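Local atomic coordinates of backbone pilus subunit (Streptococcus pneumoniae, PDB entry 3RPK), a protein that probably builds the shaft of the pneumococcal pilus as its major, backbone pilin, displayed on the cell surface by attachment to peptidoglycan. Residues K49-V54 against S123-E128; H15-T20 against H154-N159. One frame throughout, in Å; residues are numbered along the deposited sequence.

Interaction 1 (K49-V54 against S123-E128); sequences KEIAGV and STYVGE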
loop_
_atom_site.group_PDB
_atom_site.type_symbol
_atom_site.label_atom_id
_atom_site.label_comp_id
_atom_site.label_asym_id
_atom_site.label_seq_id
_atom_site.Cartn_x
_atom_site.Cartn_y
_atom_site.Cartn_z
ATOM N N LYS A 49 13.898 -19.453 29.193
ATOM C CA LYS A 49 14.697 -20.639 28.918
ATOM C C LYS A 49 16.108 -20.329 28.443
ATOM O O LYS A 49 16.317 -19.394 27.664
ATOM C CB LYS A 49 13.964 -21.645 28.030
ATOM C CG LYS A 49 13.565 -21.141 26.659
ATOM C CD LYS A 49 12.220 -21.711 26.248
ATOM C CE LYS A 49 11.084 -20.749 26.517
ATOM N NZ LYS A 49 9.787 -21.277 26.024
ATOM N N GLU A 50 17.083 -21.076 28.999
ATOM C CA GLU A 50 18.504 -20.937 28.708
ATOM C C GLU A 50 18.809 -21.793 27.491
ATOM O O GLU A 50 18.279 -22.908 27.335
ATOM C CB GLU A 50 19.366 -21.331 29.923
ATOM C CG GLU A 50 20.725 -20.649 29.952
ATOM C CD GLU A 50 21.538 -20.793 31.227
ATOM O OE1 GLU A 50 22.787 -20.830 31.132
ATOM O OE2 GLU A 50 20.935 -20.863 32.321
ATOM N N ILE A 51 19.636 -21.242 26.603
ATOM C CA ILE A 51 19.956 -21.883 25.351
ATOM C C ILE A 51 21.415 -22.188 25.202
ATOM O O ILE A 51 22.261 -21.342 25.460
ATOM C CB ILE A 51 19.319 -21.073 24.190
ATOM C CG1 ILE A 51 17.856 -21.513 23.986
ATOM C CG2 ILE A 51 20.070 -21.224 22.881
ATOM C CD1 ILE A 51 16.859 -20.691 24.616
ATOM N N ALA A 52 21.693 -23.424 24.779
ATOM C CA ALA A 52 23.008 -23.980 24.494
ATOM C C ALA A 52 23.301 -23.893 22.990
ATOM O O ALA A 52 22.374 -23.844 22.174
ATOM C CB ALA A 52 23.045 -25.430 24.933
ATOM N N GLY A 53 24.586 -23.910 22.644
ATOM C CA GLY A 53 25.060 -23.874 21.265
ATOM C C GLY A 53 25.255 -22.484 20.708
ATOM O O GLY A 53 25.443 -22.325 19.503
ATOM N N VAL A 54 25.203 -21.470 21.569
ATOM C CA VAL A 54 25.370 -20.087 21.146
ATOM C C VAL A 54 26.825 -19.666 21.194
ATOM O O VAL A 54 27.482 -19.760 22.228
ATOM C CB VAL A 54 24.417 -19.136 21.895
ATOM C CG1 VAL A 54 24.557 -17.703 21.404
ATOM C CG2 VAL A 54 22.985 -19.607 21.753
ATOM N N SER A 123 25.899 -20.317 15.426
ATOM C CA SER A 123 25.113 -20.868 16.520
ATOM C C SER A 123 23.977 -21.781 16.086
ATOM O O SER A 123 23.394 -21.566 15.029
ATOM C CB SER A 123 24.589 -19.742 17.400
ATOM O OG SER A 123 25.605 -18.779 17.633
ATOM N N THR A 124 23.664 -22.796 16.910
ATOM C CA THR A 124 22.573 -23.759 16.705
ATOM C C THR A 124 21.803 -23.785 18.028
ATOM O O THR A 124 22.144 -24.555 18.922
ATOM C CB THR A 124 23.124 -25.172 16.338
ATOM O OG1 THR A 124 23.998 -25.638 17.381
ATOM C CG2 THR A 124 23.847 -25.226 14.985
ATOM N N TYR A 125 20.835 -22.894 18.189
ATOM C CA TYR A 125 20.074 -22.772 19.437
ATOM C C TYR A 125 19.339 -24.079 19.822
ATOM O O TYR A 125 18.412 -24.516 19.127
ATOM C CB TYR A 125 19.055 -21.621 19.363
ATOM C CG TYR A 125 19.567 -20.197 19.262
ATOM C CD1 TYR A 125 18.720 -19.119 19.491
ATOM C CD2 TYR A 125 20.871 -19.924 18.848
ATOM C CE1 TYR A 125 19.159 -17.807 19.342
ATOM C CE2 TYR A 125 21.320 -18.614 18.699
ATOM C CZ TYR A 125 20.456 -17.557 18.943
ATOM O OH TYR A 125 20.858 -16.251 18.790
ATOM N N VAL A 126 19.792 -24.705 20.921
ATOM C CA VAL A 126 19.212 -25.924 21.476
ATOM C C VAL A 126 18.693 -25.571 22.879
ATOM O O VAL A 126 19.453 -25.093 23.729
ATOM C CB VAL A 126 20.179 -27.144 21.442
ATOM C CG1 VAL A 126 19.492 -28.397 21.974
ATOM C CG2 VAL A 126 20.688 -27.406 20.031
ATOM N N GLY A 127 17.393 -25.757 23.071
ATOM C CA GLY A 127 16.713 -25.422 24.312
ATOM C C GLY A 127 16.892 -26.400 25.452
ATOM O O GLY A 127 17.664 -27.361 25.346
ATOM N N GLU A 128 16.148 -26.146 26.555
ATOM C CA GLU A 128 16.135 -26.933 27.795
ATOM C C GLU A 128 15.825 -28.414 27.561
ATOM O O GLU A 128 16.553 -29.263 28.093
ATOM C CB GLU A 128 15.154 -26.334 28.830
ATOM C CG GLU A 128 15.526 -24.921 29.297
ATOM C CD GLU A 128 14.914 -24.523 30.628
ATOM O OE1 GLU A 128 15.535 -24.807 31.676
ATOM O OE2 GLU A 128 13.806 -23.939 30.621
#

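Interaction 2 (H15-T20 against H154-N159); sequences HKLLAT and HVYPKN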
loop_
_atom_site.group_PDB
_atom_site.type_symbol
_atom_site.label_atom_id
_atom_site.label_comp_id
_atom_site.label_asym_id
_atom_site.label_seq_id
_atom_site.Cartn_x
_atom_site.Cartn_y
_atom_site.Cartn_z
ATOM N N HIS A 15 25.545 -16.286 29.390
ATOM C CA HIS A 15 24.297 -17.032 29.276
ATOM C C HIS A 15 23.415 -16.447 28.207
ATOM O O HIS A 15 23.085 -15.267 28.255
ATOM C CB HIS A 15 23.515 -16.978 30.580
ATOM C CG HIS A 15 24.245 -17.514 31.761
ATOM N ND1 HIS A 15 24.032 -18.801 32.214
ATOM C CD2 HIS A 15 25.116 -16.895 32.586
ATOM C CE1 HIS A 15 24.794 -18.933 33.285
ATOM N NE2 HIS A 15 25.471 -17.812 33.540
ATOM N N LYS A 16 22.998 -17.279 27.263
ATOM C CA LYS A 16 22.035 -16.894 26.242
ATOM C C LYS A 16 20.631 -17.352 26.729
ATOM O O LYS A 16 20.440 -18.499 27.142
ATOM C CB LYS A 16 22.396 -17.511 24.879
ATOM C CG LYS A 16 21.332 -17.277 23.804
ATOM C CD LYS A 16 21.544 -15.989 23.080
ATOM C CE LYS A 16 20.430 -15.722 22.125
ATOM N NZ LYS A 16 20.767 -14.551 21.272
ATOM N N LEU A 17 19.673 -16.443 26.706
ATOM C CA LEU A 17 18.315 -16.746 27.132
ATOM C C LEU A 17 17.311 -16.359 26.073
ATOM O O LEU A 17 17.547 -15.441 25.284
ATOM C CB LEU A 17 17.956 -15.976 28.414
ATOM C CG LEU A 17 18.886 -16.080 29.622
ATOM C CD1 LEU A 17 18.582 -14.979 30.605
ATOM C CD2 LEU A 17 18.820 -17.473 30.295
ATOM N N LEU A 18 16.178 -17.069 26.060
ATOM C CA LEU A 18 15.040 -16.734 25.223
ATOM C C LEU A 18 13.937 -16.516 26.221
ATOM O O LEU A 18 13.423 -17.466 26.819
ATOM C CB LEU A 18 14.685 -17.784 24.167
ATOM C CG LEU A 18 15.426 -17.695 22.828
ATOM C CD1 LEU A 18 14.875 -18.724 21.846
ATOM C CD2 LEU A 18 15.383 -16.270 22.218
ATOM N N ALA A 19 13.709 -15.248 26.534
ATOM C CA ALA A 19 12.722 -14.848 27.514
ATOM C C ALA A 19 11.926 -13.670 27.017
ATOM O O ALA A 19 12.262 -13.040 26.009
ATOM C CB ALA A 19 13.405 -14.515 28.834
ATOM N N THR A 20 10.851 -13.394 27.721
ATOM C CA THR A 20 9.969 -12.287 27.429
ATOM C C THR A 20 10.607 -11.070 28.097
ATOM O O THR A 20 11.463 -11.239 28.968
ATOM C CB THR A 20 8.575 -12.582 28.044
ATOM O OG1 THR A 20 8.610 -12.367 29.457
ATOM C CG2 THR A 20 8.096 -13.996 27.773
ATOM N N HIS A 154 29.101 -13.641 35.710
ATOM C CA HIS A 154 28.004 -14.164 34.905
ATOM C C HIS A 154 27.360 -13.007 34.167
ATOM O O HIS A 154 27.053 -11.981 34.768
ATOM C CB HIS A 154 26.984 -14.884 35.788
ATOM C CG HIS A 154 27.546 -16.125 36.374
ATOM N ND1 HIS A 154 27.457 -17.405 35.935
ATOM C CD2 HIS A 154 28.360 -16.087 37.494
ATOM C CE1 HIS A 154 28.193 -18.173 36.805
ATOM N NE2 HIS A 154 28.713 -17.344 37.720
ATOM N N VAL A 155 27.226 -13.133 32.865
ATOM C CA VAL A 155 26.636 -12.057 32.100
ATOM C C VAL A 155 25.413 -12.543 31.316
ATOM O O VAL A 155 25.450 -13.616 30.707
ATOM C CB VAL A 155 27.682 -11.172 31.348
ATOM C CG1 VAL A 155 28.407 -11.933 30.244
ATOM C CG2 VAL A 155 27.051 -9.891 30.814
ATOM N N TYR A 156 24.294 -11.807 31.461
ATOM C CA TYR A 156 22.981 -12.127 30.886
ATOM C C TYR A 156 22.567 -11.069 29.842
ATOM O O TYR A 156 21.845 -10.123 30.176
ATOM C CB TYR A 156 21.928 -12.259 32.019
ATOM C CG TYR A 156 22.203 -13.404 32.978
ATOM C CD1 TYR A 156 21.640 -14.656 32.779
ATOM C CD2 TYR A 156 23.057 -13.240 34.066
ATOM C CE1 TYR A 156 21.898 -15.714 33.652
ATOM C CE2 TYR A 156 23.356 -14.300 34.922
ATOM C CZ TYR A 156 22.756 -15.534 34.726
ATOM O OH TYR A 156 23.007 -16.599 35.572
ATOM N N PRO A 157 23.028 -11.177 28.579
ATOM C CA PRO A 157 22.672 -10.150 27.591
ATOM C C PRO A 157 21.229 -10.210 27.118
ATOM O O PRO A 157 20.579 -11.262 27.208
ATOM C CB PRO A 157 23.631 -10.410 26.434
ATOM C CG PRO A 157 23.998 -11.834 26.546
ATOM C CD PRO A 157 23.904 -12.212 27.990
ATOM N N LYS A 158 20.735 -9.054 26.626
ATOM C CA LYS A 158 19.406 -8.904 26.050
ATOM C C LYS A 158 19.577 -9.212 24.571
ATOM O O LYS A 158 20.682 -9.067 24.034
ATOM C CB LYS A 158 18.824 -7.491 26.282
ATOM C CG LYS A 158 19.859 -6.388 26.565
ATOM C CD LYS A 158 19.263 -4.971 26.419
ATOM C CE LYS A 158 20.290 -3.893 26.135
ATOM N NZ LYS A 158 21.051 -3.485 27.354
ATOM N N ASN A 159 18.528 -9.746 23.946
ATOM C CA ASN A 159 18.584 -10.094 22.538
ATOM C C ASN A 159 18.047 -8.925 21.776
ATOM O O ASN A 159 17.380 -8.058 22.347
ATOM C CB ASN A 159 17.752 -11.340 22.219
ATOM C CG ASN A 159 18.117 -12.611 22.945
ATOM O OD1 ASN A 159 19.389 -12.789 23.261
ATOM N ND2 ASN A 159 17.253 -13.458 23.217
#

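Interaction 1 (K49-V54 against S123-E128)
Lys49 opens the contact through its inner carbons: its CB lies 3.5 Å from OE2 of Glu128, a side chain that is poorly ordered. This is a brush of aliphatic against carboxylate and not a salt bridge, since the lysine chain bends away at chi2 and chi3 and NZ bonds to Asn268 instead. Glu50 offers mainly its carbonyl O, with CG of Glu128 beside it, while its own carboxylate turns to His15. At Ile51 the contact becomes apolar. A chi1 of -85° turns CG1 to one side and leaves CG2 roughly anti to the backbone N, where it reaches CB of Tyr125 at 3.7 Å; CG1 runs past the bare CA of Gly127. Ala52 then joins the two backbones as an antiparallel hydrogen-bonded pair with Val126. Ala52 N donates to Val126 O (3.0 Å), the donor lying in the carbonyl plane, and Val126 N returns the bond to Ala52 O, nearly straight at 168°. Gly53 turns the chain with a positive phi, a conformation that suits glycine. Its carbonyl O takes the N-H of Thr124 at 3.2 Å, the donor sitting well above the carbonyl plane. Val54 ends the segment with CG2 set obliquely against the Tyr125 ring, 3.6 Å from CD2. Near its backbone lies Ser123, whose OG is bonded to Ile119 O and Met55 N.

Ile51 CG2 thus packs on CB and CG of Tyr125 and Val54 CG2 on its CD2-CE2 side, while the tyrosine OH bonds to NZ of Lys16. The chemistry is divided: three backbone bonds fix the loop after strand 112-118 along the chain leaving strand 49-51, and the buried aliphatic groups probably help to position the Tyr125 hydroxyl beside Lys16 NZ.

Interaction 2 (H15-T20 against H154-N159)
Lys16 NZ meets OD1 of Asn159 at 3.0 Å, with the amine well above the amide's carbonyl plane. The same nitrogen forms a salt bridge with Glu118 and hydrogen bonds with Ser136 O and Tyr125 OH; four oxygens surround it, more than three N-H can serve singly. Its chain starts out away from Asn159, and the bend at chi2 (88°) brings the end back. NZ is 3.7 Å from CG of Asn159, so no covalent link joins them; yet a lysine, an asparagine and a glutamate gathered inside an Ig-like domain are consistent with the triad that forms intramolecular isopeptide bonds in Gram-positive pilins. The amide's other end is held too: Asn159 ND2 donates to Leu17 O at 2.9 Å, which helps fix its rotation, the lysine nitrogen lying over OD1.

Farther back along the strand, His15 lies flat over Tyr156 in an offset stack, the planes only 3° apart and the centroids at 4.3 Å. At the edge of its ring, near the plane, His15 NE2 shares a straight hydrogen bond with His154 ND1, 3.1 Å long; His15's own ND1 is bonded to Glu50 OE1. His15 N donates to Val155 O at 3.0 Å. Leu17 CD1 touches the edge of the Tyr156 ring at CD1.

Strands 11-18 and 152-155 run parallel here and diverge beyond Tyr156, where the Asn159 side chain spans the distance to Lys16 and Leu17. Helix 23-29 packs on Leu17 and Tyr156 through Ile27, and strand 141-145 meets Val155 and Pro157 through Ile141.

From the N terminus the chain first lays down residues 15-20, then 49-54, passes through strands 55-59, 94-96 and 112-118 of the antiparallel sheet, and through 102-105, which pairs with 11-18, to reach 123-128, and returns at 154-159. Interaction 1 closes the inner loop and interaction 2 the outer one, so the first is nested in the second without crossing. They share a sheet: strand 11-18 has 49-51 antiparallel on it and 152-155 parallel, and Lys49 O lies 2.8 Å from Leu18 N, a probable hydrogen bond. Val54 CG2 packs on Lys16 CG at 3.5 Å, and Glu50 CG on Lys16 O. Together the contacts tie that sheet to the loop following strand 112-118.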